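PDB 3G14: nitroreductase family protein from Clostridium novyi, which probably acts as an oxidoreductase of the nitroreductase family, whose members typically use a bound flavin (FMN) to reduce their substrates. Local coordinates for residues K15-T20 with S72-N77; I49-D54 with T81-A86; L58-A63 with N131-A136; C123-F128 with V146-L151. All blocks are in the same frame, centred on the assembly; numbering follows the deposited sequence.

Interaction 1 of 4, residues K15-T20 with S72-N77; sequences KKFEQT and SEAVLN
A74 presents its methyl group to the loop 15-20, and this methyl makes contacts with both K15 and F17. A74 CB lies 3.7 Å from the carbonyl oxygen K15 O and 4.2 Å from K15 CD, so backbone and the aliphatic part of the lysine both rest on it. The same methyl meets F17 at the rim of its ring, near the ring plane, with A74 CB 4.1 Å from F17 CE2. The ring reaches it because F17 CG lies beside the backbone N (chi1 -68°), which turns the phenyl back along the loop toward K15. Three residues on from A74, F17 CB packs against the carbonyl oxygen N77 O at 3.8 Å.

No direct hydrogen bond crosses the contact; a single water supplies the polar link. It donates to K15 O at 3.2 Å and accepts from N77 ND2 at 2.9 Å, bridging the loop to the N77 side-chain amide. In the next shell, backbone hydrogen bonds of K16 with K155 and of E18 with V153 hold the loop in place, while S72 OG bonds to A61 O and E73 OE2 to S69 OG. The loop between helices 4-10 and 24-35 thus lies against one flank of helix 70-77, where F17 and A74 both touch P150 of strand 144-151, and V75 faces helix 54-63 on another side of the same helix.

Interaction 2 of 4, residues I49-D54 with T81-A86; sequences IVVESD and TIVAVA
I49 and V83 form a hydrogen-bonded antiparallel pair, joined by two backbone bonds: I49 N to V83 O at 2.9 Å and V83 N to I49 O at 2.8 Å. V51 and T81 repeat the pattern, and there the bond from V51 N to T81 O is the shortest of the four at 2.7 Å, nearly straight at the hydrogen (171°). V50 and I82 make the intervening non-hydrogen-bonded pair. Such a ladder, with the strand axes 4.8 Å apart and their directions at 153°, is regular antiparallel beta sheet with a modest twist.

Packing is close on the face carrying I49, V51, T81, V83 and V85. V51 CG2 and V83 CG2 meet diagonally at 3.9 Å; each of these methyls stands beside its own backbone N, the other branch being anti to it (chi1 178° in V51). Farther along, I49 CD1 extends to V85 CG2 at 4.1 Å. On the opposite face V50 and I82 cover each other less, and their side chains look to other elements. The pairing stops after V51: E52 is partly exposed, S53 takes the N-cap position of the following helix, and D54 is exposed.

Both strands are interior to the mixed sheet. Strand 46-51 has strand 173-175 on its other side, and strand 80-86 has strand 144-151. Helix 99-117 packs on the face of I82 and A84, through I111 and M108, whereas I60 of helix 54-63 reaches the face of V51 and V83.

Interaction 3 of 4, residues L58-A63 with N131-A136; sequences LDIANA and NKIKEA
A63 and I133 mark one end, and D59 and A136 the other, of an antiparallel helix pair within the nitroreductase fold. The axes of helices 58-63 and 131-136 approach to 9.1 Å with their directions 172° apart, and each helix sets an alanine methyl against the other: A63 against I133 and K132, A136 against D59.

Conformation decides what meets these methyls. I133 leaves its helix obliquely, but with CG1 beside the backbone N (chi1 -67°) and the chain extended beyond, its branch returns to the interface; CG1 lies 3.7 Å from A63 CB, and CD1 lies 4.4 Å from I60 CG2. K132 starts toward the partner helix, with K132 CB 4.0 Å from A63 CB, then bends at chi2 (-74°) and again at chi3. Those bends carry its ammonium back over its own helix.

I60 and I133 also pack on L148 of strand 144-151, which places the pair on one face of the sheet. D59 OD2 is salt-bridged to K55 of its own helix. Across the interface the aliphatic part of D59 packs on A136, CB to CB at 3.7 Å, and the carboxylate follows without a hydrogen bond: D59 OD2 lies 3.6 Å from A136 CB.

Interaction 4 of 4, residues C123-F128 with V146-L151; sequences CWIAAF and VALTPL
T149 OG1 is engaged by two partners: it accepts from C123 N at 2.8 Å (165° at the hydrogen) and donates to P150 O at 2.7 Å. The threonine hydroxyl thereby ties the loop 123-128 to strand 144-151, an outer strand of the chain's mixed sheet. Next to it, I125 and L148 form a single antiparallel hydrogen-bonded bridge, with I125 N to L148 O at 2.9 Å and L148 N to I125 O at 3.0 Å. The loop thus borders the sheet without becoming a regular strand.

The side chains fill in around this bridge. That of I125 crosses L148 obliquely and P150 at about a right angle, its CD1 touching L148 CD1 and P150 CD. With L148 CG between backbone N and carbonyl carbon (chi1 62°) and chi2 at 90°, CD1 goes to I125 and CD2 to the F128 ring, whose CE2 is 3.8 Å away.

A126 O and V146 O both accept from K97 NZ of the second subunit, so the contact also belongs to the dimer interface. The W124 side chain, hydrogen-bonded through NE1 to E109 OE1 and touched by I106 of the second subunit, comes within about 4 Å (nearest atoms) of an acetate probably from the crystallisation liquor; W124 CZ3 rests 3.7 Å from A147 CB.

Strand 144-151 connects much of this set. It pairs with strand 80-86 of interaction 2, through I82 N to T149 O and A84 N to A147 O, while its L148 packs on I60 and I133 of interaction 3 and on V75 of interaction 1. Interactions 2, 3 and 4 are buried, whereas interaction 1 is only partly so. Interactions 2 and 4 lie nearest the chain centre, at about 6 and 7 Å between centres, and rely on backbone hydrogen bonds with apolar filling. Interactions 1 and 3, at about 15 and 14 Å, have no direct hydrogen bonds across them and depend on alanine methyls, with a bridging water in interaction 1. Only interaction 4 reaches the second subunit.

Interaction 1 of 4, residues K15-T20 with S72-N77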
loop_
_atom_site.group_PDB
_atom_site.type_symbol
_atom_site.label_atom_id
_atom_site.label_comp_id
_atom_site.label_asym_id
_atom_site.label_seq_id
_atom_site.Cartn_x
_atom_site.Cartn_y
_atom_site.Cartn_z
ATOM N N LYS B 15 8.240 6.981 -16.918
ATOM C CA LYS B 15 9.155 8.114 -16.776
ATOM C C LYS B 15 8.980 9.125 -17.877
ATOM O O LYS B 15 9.558 10.207 -17.787
ATOM C CB LYS B 15 10.618 7.643 -16.756
ATOM C CG LYS B 15 10.928 6.722 -15.600
ATOM C CD LYS B 15 11.062 7.472 -14.314
ATOM C CE LYS B 15 11.537 6.524 -13.213
ATOM N NZ LYS B 15 11.387 7.150 -11.871
ATOM N N LYS B 16 8.183 8.773 -18.897
ATOM C CA LYS B 16 8.019 9.600 -20.070
ATOM C C LYS B 16 6.542 9.793 -20.324
ATOM O O LYS B 16 5.784 8.823 -20.410
ATOM C CB LYS B 16 8.744 8.978 -21.257
ATOM C CG LYS B 16 10.257 9.139 -21.081
ATOM C CD LYS B 16 11.050 8.435 -22.133
ATOM C CE LYS B 16 12.537 8.822 -22.026
ATOM N NZ LYS B 16 12.783 10.314 -21.914
ATOM N N PHE B 17 6.175 11.065 -20.428
ATOM C CA PHE B 17 4.795 11.525 -20.398
ATOM C C PHE B 17 4.504 12.527 -21.495
ATOM O O PHE B 17 5.372 13.317 -21.882
ATOM C CB PHE B 17 4.506 12.211 -19.067
ATOM C CG PHE B 17 4.509 11.282 -17.913
ATOM C CD1 PHE B 17 3.401 10.513 -17.630
ATOM C CD2 PHE B 17 5.621 11.170 -17.102
ATOM C CE1 PHE B 17 3.387 9.663 -16.586
ATOM C CE2 PHE B 17 5.625 10.320 -16.058
ATOM C CZ PHE B 17 4.542 9.558 -15.772
ATOM N N GLU B 18 3.259 12.503 -21.962
ATOM C CA GLU B 18 2.754 13.515 -22.868
ATOM C C GLU B 18 2.456 14.727 -21.990
ATOM O O GLU B 18 2.343 14.594 -20.776
ATOM C CB GLU B 18 1.470 13.041 -23.574
ATOM C CG GLU B 18 1.518 11.637 -24.215
ATOM C CD GLU B 18 2.344 11.564 -25.513
ATOM O OE1 GLU B 18 3.154 12.491 -25.791
ATOM O OE2 GLU B 18 2.177 10.555 -26.252
ATOM N N GLN B 19 2.337 15.908 -22.589
ATOM C CA GLN B 19 1.955 17.107 -21.823
ATOM C C GLN B 19 0.425 17.236 -21.648
ATOM O O GLN B 19 -0.041 18.104 -20.912
ATOM C CB GLN B 19 2.582 18.390 -22.411
ATOM C CG GLN B 19 2.552 18.509 -23.927
ATOM C CD GLN B 19 3.147 19.833 -24.448
ATOM O OE1 GLN B 19 3.835 20.559 -23.717
ATOM N NE2 GLN B 19 2.888 20.138 -25.720
ATOM N N THR B 20 -0.332 16.360 -22.305
ATOM C CA THR B 20 -1.795 16.288 -22.161
ATOM C C THR B 20 -2.268 16.558 -20.734
ATOM O O THR B 20 -1.828 15.907 -19.801
ATOM C CB THR B 20 -2.296 14.886 -22.529
ATOM O OG1 THR B 20 -1.793 14.546 -23.816
ATOM C CG2 THR B 20 -3.837 14.806 -22.511
ATOM N N SER B 72 13.538 12.839 -11.765
ATOM C CA SER B 72 13.499 14.302 -11.779
ATOM C C SER B 72 12.839 14.737 -13.069
ATOM O O SER B 72 11.941 15.588 -13.039
ATOM C CB SER B 72 14.911 14.885 -11.698
ATOM O OG SER B 72 15.422 14.766 -10.383
ATOM N N GLU B 73 13.223 14.119 -14.188
ATOM C CA GLU B 73 12.656 14.501 -15.506
ATOM C C GLU B 73 11.183 14.145 -15.622
ATOM O O GLU B 73 10.431 14.931 -16.217
ATOM C CB GLU B 73 13.457 13.894 -16.650
ATOM C CG GLU B 73 14.852 14.463 -16.669
ATOM C CD GLU B 73 15.798 13.746 -17.562
ATOM O OE1 GLU B 73 15.349 12.879 -18.347
ATOM O OE2 GLU B 73 16.998 14.108 -17.502
ATOM N N ALA B 74 10.761 13.030 -14.986
ATOM C CA ALA B 74 9.343 12.614 -14.989
ATOM C C ALA B 74 8.476 13.714 -14.293
ATOM O O ALA B 74 7.403 14.102 -14.774
ATOM C CB ALA B 74 9.150 11.246 -14.282
ATOM N N VAL B 75 8.993 14.259 -13.207
ATOM C CA VAL B 75 8.326 15.339 -12.492
ATOM C C VAL B 75 8.310 16.631 -13.329
ATOM O O VAL B 75 7.314 17.357 -13.349
ATOM C CB VAL B 75 8.977 15.615 -11.098
ATOM C CG1 VAL B 75 8.435 16.949 -10.502
ATOM C CG2 VAL B 75 8.697 14.407 -10.081
ATOM N N LEU B 76 9.415 16.927 -14.023
ATOM C CA LEU B 76 9.461 18.128 -14.861
ATOM C C LEU B 76 8.473 18.043 -16.017
ATOM O O LEU B 76 7.850 19.035 -16.400
ATOM C CB LEU B 76 10.850 18.384 -15.421
ATOM C CG LEU B 76 11.972 18.781 -14.445
ATOM C CD1 LEU B 76 13.331 18.757 -15.199
ATOM C CD2 LEU B 76 11.693 20.150 -13.842
ATOM N N ASN B 77 8.394 16.865 -16.592
ATOM C CA ASN B 77 7.797 16.683 -17.915
ATOM C C ASN B 77 6.400 16.107 -17.898
ATOM O O ASN B 77 5.883 15.803 -18.945
ATOM C CB ASN B 77 8.723 15.828 -18.788
ATOM C CG ASN B 77 10.077 16.501 -19.011
ATOM O OD1 ASN B 77 10.165 17.733 -19.053
ATOM N ND2 ASN B 77 11.128 15.699 -19.165
HETATM O O HOH W 1 10.702 12.833 -19.106
#

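Interaction 2 of 4, residues I49-D54 with T81-A86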
loop_
_atom_site.group_PDB
_atom_site.type_symbol
_atom_site.label_atom_id
_atom_site.label_comp_id
_atom_site.label_asym_id
_atom_site.label_seq_id
_atom_site.Cartn_x
_atom_site.Cartn_y
_atom_site.Cartn_z
ATOM N N ILE B 49 -0.965 16.626 -1.703
ATOM C CA ILE B 49 -0.829 17.910 -2.413
ATOM C C ILE B 49 -0.696 17.584 -3.898
ATOM O O ILE B 49 0.194 16.802 -4.309
ATOM C CB ILE B 49 0.393 18.704 -1.960
ATOM C CG1 ILE B 49 0.430 18.834 -0.434
ATOM C CG2 ILE B 49 0.471 20.069 -2.678
ATOM C CD1 ILE B 49 1.786 19.457 0.089
ATOM N N VAL B 50 -1.610 18.144 -4.689
ATOM C CA VAL B 50 -1.507 18.115 -6.151
ATOM C C VAL B 50 -0.599 19.273 -6.560
ATOM O O VAL B 50 -0.898 20.426 -6.295
ATOM C CB VAL B 50 -2.889 18.227 -6.851
ATOM C CG1 VAL B 50 -2.748 18.387 -8.403
ATOM C CG2 VAL B 50 -3.767 17.030 -6.509
ATOM N N VAL B 51 0.528 18.969 -7.175
ATOM C CA VAL B 51 1.451 20.041 -7.591
ATOM C C VAL B 51 1.359 20.263 -9.105
ATOM O O VAL B 51 1.766 19.371 -9.903
ATOM C CB VAL B 51 2.917 19.753 -7.199
ATOM C CG1 VAL B 51 3.818 20.890 -7.704
ATOM C CG2 VAL B 51 3.037 19.483 -5.686
ATOM N N GLU B 52 0.856 21.448 -9.490
ATOM C CA GLU B 52 0.699 21.832 -10.909
ATOM C C GLU B 52 1.654 22.929 -11.354
ATOM O O GLU B 52 1.916 23.050 -12.550
ATOM C CB GLU B 52 -0.734 22.292 -11.234
ATOM C CG GLU B 52 -1.777 21.185 -11.080
ATOM C CD GLU B 52 -3.169 21.526 -11.644
ATOM O OE1 GLU B 52 -3.353 22.571 -12.313
ATOM O OE2 GLU B 52 -4.086 20.704 -11.418
ATOM N N SER B 53 2.098 23.768 -10.417
ATOM C CA SER B 53 2.981 24.898 -10.749
ATOM C C SER B 53 4.314 24.399 -11.259
ATOM O O SER B 53 4.981 23.622 -10.568
ATOM C CB SER B 53 3.224 25.740 -9.506
ATOM O OG SER B 53 4.278 26.665 -9.705
ATOM N N ASP B 54 4.750 24.899 -12.412
ATOM C CA ASP B 54 5.998 24.439 -13.002
ATOM C C ASP B 54 7.184 24.789 -12.114
ATOM O O ASP B 54 8.129 23.996 -12.011
ATOM C CB ASP B 54 6.182 24.995 -14.433
ATOM C CG ASP B 54 7.210 24.186 -15.262
ATOM O OD1 ASP B 54 7.379 22.965 -15.020
ATOM O OD2 ASP B 54 7.876 24.771 -16.168
ATOM N N THR B 81 2.249 16.436 -10.281
ATOM C CA THR B 81 2.814 15.480 -9.338
ATOM C C THR B 81 1.932 15.436 -8.097
ATOM O O THR B 81 1.409 16.462 -7.659
ATOM C CB THR B 81 4.290 15.881 -8.993
ATOM O OG1 THR B 81 5.131 15.587 -10.114
ATOM C CG2 THR B 81 4.787 15.180 -7.735
ATOM N N ILE B 82 1.717 14.233 -7.574
ATOM C CA ILE B 82 0.961 14.050 -6.320
ATOM C C ILE B 82 1.950 13.754 -5.209
ATOM O O ILE B 82 2.749 12.835 -5.339
ATOM C CB ILE B 82 -0.103 12.938 -6.429
ATOM C CG1 ILE B 82 -1.114 13.301 -7.525
ATOM C CG2 ILE B 82 -0.824 12.763 -5.094
ATOM C CD1 ILE B 82 -2.061 12.194 -7.997
ATOM N N VAL B 83 1.882 14.516 -4.110
ATOM C CA VAL B 83 2.796 14.321 -2.970
ATOM C C VAL B 83 2.000 13.852 -1.725
ATOM O O VAL B 83 0.992 14.499 -1.356
ATOM C CB VAL B 83 3.496 15.660 -2.612
ATOM C CG1 VAL B 83 4.463 15.491 -1.451
ATOM C CG2 VAL B 83 4.241 16.244 -3.822
ATOM N N ALA B 84 2.443 12.756 -1.111
ATOM C CA ALA B 84 1.756 12.188 0.039
ATOM C C ALA B 84 2.485 12.621 1.312
ATOM O O ALA B 84 3.646 12.292 1.491
ATOM C CB ALA B 84 1.652 10.668 -0.076
ATOM N N VAL B 85 1.771 13.335 2.199
ATOM C CA VAL B 85 2.323 13.933 3.408
ATOM C C VAL B 85 1.588 13.351 4.630
ATOM O O VAL B 85 0.363 13.307 4.679
ATOM C CB VAL B 85 2.161 15.473 3.374
ATOM C CG1 VAL B 85 2.764 16.171 4.661
ATOM C CG2 VAL B 85 2.779 16.059 2.073
ATOM N N ALA B 86 2.330 12.900 5.618
ATOM C CA ALA B 86 1.734 12.268 6.810
ATOM C C ALA B 86 2.142 12.879 8.128
ATOM O O ALA B 86 3.210 13.531 8.264
ATOM C CB ALA B 86 2.024 10.786 6.834
#

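Interaction 3 of 4, residues L58-A63 with N131-A136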
loop_
_atom_site.group_PDB
_atom_site.type_symbol
_atom_site.label_atom_id
_atom_site.label_comp_id
_atom_site.label_asym_id
_atom_site.label_seq_id
_atom_site.Cartn_x
_atom_site.Cartn_y
_atom_site.Cartn_z
ATOM N N LEU B 58 9.931 22.075 -10.641
ATOM C CA LEU B 58 11.370 22.294 -10.718
ATOM C C LEU B 58 11.995 22.126 -9.322
ATOM O O LEU B 58 13.001 21.448 -9.179
ATOM C CB LEU B 58 11.693 23.668 -11.354
ATOM C CG LEU B 58 13.164 24.111 -11.383
ATOM C CD1 LEU B 58 14.011 23.044 -12.089
ATOM C CD2 LEU B 58 13.350 25.491 -12.046
ATOM N N ASP B 59 11.373 22.703 -8.295
ATOM C CA ASP B 59 11.855 22.529 -6.904
ATOM C C ASP B 59 11.887 21.045 -6.518
ATOM O O ASP B 59 12.861 20.559 -5.927
ATOM C CB ASP B 59 10.939 23.225 -5.890
ATOM C CG ASP B 59 11.034 24.751 -5.911
ATOM O OD1 ASP B 59 12.058 25.317 -6.344
ATOM O OD2 ASP B 59 10.038 25.370 -5.477
ATOM N N ILE B 60 10.815 20.327 -6.863
ATOM C CA ILE B 60 10.742 18.889 -6.536
ATOM C C ILE B 60 11.808 18.116 -7.302
ATOM O O ILE B 60 12.537 17.284 -6.731
ATOM C CB ILE B 60 9.339 18.293 -6.775
ATOM C CG1 ILE B 60 8.307 18.950 -5.839
ATOM C CG2 ILE B 60 9.372 16.780 -6.596
ATOM C CD1 ILE B 60 6.898 18.625 -6.210
ATOM N N ALA B 61 11.935 18.400 -8.604
ATOM C CA ALA B 61 12.961 17.769 -9.462
ATOM C C ALA B 61 14.358 17.931 -8.877
ATOM O O ALA B 61 15.139 16.971 -8.842
ATOM C CB ALA B 61 12.913 18.381 -10.876
ATOM N N ASN B 62 14.677 19.141 -8.425
ATOM C CA ASN B 62 15.966 19.395 -7.818
ATOM C C ASN B 62 16.209 18.661 -6.491
ATOM O O ASN B 62 17.362 18.419 -6.131
ATOM C CB ASN B 62 16.220 20.876 -7.643
ATOM C CG ASN B 62 16.461 21.604 -8.990
ATOM O OD1 ASN B 62 17.020 21.028 -9.942
ATOM N ND2 ASN B 62 16.067 22.883 -9.042
ATOM N N ALA B 63 15.138 18.348 -5.760
ATOM C CA ALA B 63 15.212 17.671 -4.441
ATOM C C ALA B 63 15.391 16.142 -4.523
ATOM O O ALA B 63 15.819 15.522 -3.572
ATOM C CB ALA B 63 13.950 18.009 -3.607
ATOM N N ASN B 131 13.559 18.145 3.353
ATOM C CA ASN B 131 13.461 19.525 3.800
ATOM C C ASN B 131 13.186 20.471 2.653
ATOM O O ASN B 131 12.417 21.445 2.793
ATOM C CB ASN B 131 14.745 19.951 4.499
ATOM C CG ASN B 131 14.907 19.317 5.864
ATOM O OD1 ASN B 131 13.940 18.894 6.505
ATOM N ND2 ASN B 131 16.131 19.297 6.336
ATOM N N LYS B 132 13.821 20.187 1.518
ATOM C CA LYS B 132 13.638 21.004 0.342
ATOM C C LYS B 132 12.223 20.889 -0.181
ATOM O O LYS B 132 11.662 21.902 -0.628
ATOM C CB LYS B 132 14.681 20.701 -0.749
ATOM C CG LYS B 132 16.036 21.357 -0.445
ATOM C CD LYS B 132 15.987 22.879 -0.695
ATOM C CE LYS B 132 16.899 23.696 0.236
ATOM N NZ LYS B 132 16.772 25.190 -0.035
ATOM N N ILE B 133 11.633 19.702 -0.125
ATOM C CA ILE B 133 10.235 19.575 -0.574
ATOM C C ILE B 133 9.288 20.287 0.409
ATOM O O ILE B 133 8.345 20.982 0.009
ATOM C CB ILE B 133 9.810 18.118 -0.826
ATOM C CG1 ILE B 133 10.600 17.572 -2.048
ATOM C CG2 ILE B 133 8.244 18.049 -1.051
ATOM C CD1 ILE B 133 10.348 16.123 -2.394
ATOM N N LYS B 134 9.577 20.196 1.709
ATOM C CA LYS B 134 8.759 20.919 2.683
ATOM C C LYS B 134 8.827 22.419 2.490
ATOM O O LYS B 134 7.815 23.109 2.622
ATOM C CB LYS B 134 9.188 20.593 4.097
ATOM C CG LYS B 134 8.840 19.184 4.529
ATOM C CD LYS B 134 9.478 18.974 5.892
ATOM C CE LYS B 134 8.992 17.735 6.595
ATOM N NZ LYS B 134 9.749 17.503 7.865
ATOM N N GLU B 135 10.021 22.934 2.201
ATOM C CA GLU B 135 10.188 24.354 1.908
ATOM C C GLU B 135 9.438 24.788 0.636
ATOM O O GLU B 135 8.819 25.850 0.608
ATOM C CB GLU B 135 11.682 24.711 1.831
ATOM C CG GLU B 135 12.381 24.595 3.187
ATOM C CD GLU B 135 13.916 24.673 3.125
ATOM O OE1 GLU B 135 14.466 24.974 2.056
ATOM O OE2 GLU B 135 14.567 24.437 4.174
ATOM N N ALA B 136 9.488 23.969 -0.413
ATOM C CA ALA B 136 8.791 24.277 -1.657
ATOM C C ALA B 136 7.277 24.341 -1.490
ATOM O O ALA B 136 6.639 25.271 -2.015
ATOM C CB ALA B 136 9.127 23.286 -2.716
#

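Interaction 4 of 4, residues C123-F128 with V146-L151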
loop_
_atom_site.group_PDB
_atom_site.type_symbol
_atom_site.label_atom_id
_atom_site.label_comp_id
_atom_site.label_asym_id
_atom_site.label_seq_id
_atom_site.Cartn_x
_atom_site.Cartn_y
_atom_site.Cartn_z
ATOM N N CYS B 123 4.917 6.924 -11.138
ATOM C CA CYS B 123 6.202 6.349 -10.791
ATOM C C CYS B 123 6.465 6.636 -9.335
ATOM O O CYS B 123 6.542 7.786 -8.945
ATOM C CB CYS B 123 7.311 6.944 -11.665
ATOM S SG CYS B 123 8.912 6.156 -11.412
ATOM N N TRP B 124 6.557 5.590 -8.510
ATOM C CA TRP B 124 6.880 5.799 -7.076
ATOM C C TRP B 124 8.216 6.467 -6.889
ATOM O O TRP B 124 9.234 5.992 -7.373
ATOM C CB TRP B 124 6.893 4.477 -6.334
ATOM C CG TRP B 124 5.586 3.989 -5.844
ATOM C CD1 TRP B 124 4.692 3.198 -6.518
ATOM C CD2 TRP B 124 5.080 4.119 -4.509
ATOM N NE1 TRP B 124 3.619 2.890 -5.711
ATOM C CE2 TRP B 124 3.816 3.461 -4.478
ATOM C CE3 TRP B 124 5.526 4.779 -3.372
ATOM C CZ2 TRP B 124 3.022 3.415 -3.326
ATOM C CZ3 TRP B 124 4.740 4.711 -2.204
ATOM C CH2 TRP B 124 3.504 4.033 -2.202
ATOM N N ILE B 125 8.238 7.586 -6.180
ATOM C CA ILE B 125 9.522 8.244 -5.811
ATOM C C ILE B 125 9.567 8.497 -4.311
ATOM O O ILE B 125 8.728 9.245 -3.772
ATOM C CB ILE B 125 9.696 9.593 -6.594
ATOM C CG1 ILE B 125 9.637 9.383 -8.123
ATOM C CG2 ILE B 125 10.978 10.371 -6.095
ATOM C CD1 ILE B 125 9.323 10.655 -8.955
ATOM N N ALA B 126 10.560 7.912 -3.624
ATOM C CA ALA B 126 10.658 7.952 -2.181
ATOM C C ALA B 126 11.962 8.599 -1.682
ATOM O O ALA B 126 12.075 8.889 -0.487
ATOM C CB ALA B 126 10.562 6.564 -1.604
ATOM N N ALA B 127 12.926 8.797 -2.592
ATOM C CA ALA B 127 14.274 9.322 -2.234
ATOM C C ALA B 127 14.434 10.789 -2.643
ATOM O O ALA B 127 14.516 11.110 -3.825
ATOM C CB ALA B 127 15.371 8.490 -2.903
ATOM N N PHE B 128 14.489 11.669 -1.647
ATOM C CA PHE B 128 14.558 13.102 -1.886
ATOM C C PHE B 128 15.049 13.787 -0.629
ATOM O O PHE B 128 14.997 13.226 0.480
ATOM C CB PHE B 128 13.205 13.697 -2.327
ATOM C CG PHE B 128 11.992 13.060 -1.658
ATOM C CD1 PHE B 128 11.735 13.249 -0.298
ATOM C CD2 PHE B 128 11.120 12.282 -2.402
ATOM C CE1 PHE B 128 10.616 12.650 0.316
ATOM C CE2 PHE B 128 10.010 11.682 -1.815
ATOM C CZ PHE B 128 9.758 11.873 -0.458
ATOM N N VAL B 146 6.144 11.335 2.570
ATOM C CA VAL B 146 6.316 9.887 2.426
ATOM C C VAL B 146 6.810 9.472 1.028
ATOM O O VAL B 146 7.776 8.716 0.889
ATOM C CB VAL B 146 5.018 9.135 2.844
ATOM C CG1 VAL B 146 5.140 7.589 2.649
ATOM C CG2 VAL B 146 4.585 9.471 4.299
ATOM N N ALA B 147 6.103 9.931 0.001
ATOM C CA ALA B 147 6.372 9.592 -1.377
ATOM C C ALA B 147 5.672 10.605 -2.247
ATOM O O ALA B 147 4.886 11.413 -1.764
ATOM C CB ALA B 147 5.909 8.140 -1.722
ATOM N N LEU B 148 6.057 10.596 -3.508
ATOM C CA LEU B 148 5.431 11.420 -4.533
ATOM C C LEU B 148 5.454 10.660 -5.856
ATOM O O LEU B 148 6.221 9.723 -6.043
ATOM C CB LEU B 148 6.138 12.790 -4.597
ATOM C CG LEU B 148 7.621 12.861 -4.980
ATOM C CD1 LEU B 148 7.818 13.005 -6.501
ATOM C CD2 LEU B 148 8.301 14.007 -4.229
ATOM N N THR B 149 4.614 11.081 -6.792
ATOM C CA THR B 149 4.611 10.510 -8.126
ATOM C C THR B 149 4.195 11.535 -9.175
ATOM O O THR B 149 3.242 12.342 -8.944
ATOM C CB THR B 149 3.634 9.294 -8.190
ATOM O OG1 THR B 149 3.517 8.803 -9.543
ATOM C CG2 THR B 149 2.263 9.694 -7.690
ATOM N N PRO B 150 4.858 11.494 -10.351
ATOM C CA PRO B 150 4.278 12.209 -11.486
ATOM C C PRO B 150 2.938 11.550 -11.873
ATOM O O PRO B 150 2.678 10.403 -11.543
ATOM C CB PRO B 150 5.282 11.960 -12.611
ATOM C CG PRO B 150 5.958 10.634 -12.201
ATOM C CD PRO B 150 6.074 10.733 -10.738
ATOM N N LEU B 151 2.119 12.294 -12.584
ATOM C CA LEU B 151 0.835 11.785 -13.097
ATOM C C LEU B 151 0.704 12.347 -14.499
ATOM O O LEU B 151 0.781 13.569 -14.685
ATOM C CB LEU B 151 -0.313 12.274 -12.212
ATOM C CG LEU B 151 -1.662 11.633 -12.581
ATOM C CD1 LEU B 151 -1.611 10.186 -12.115
ATOM C CD2 LEU B 151 -2.823 12.414 -11.953
#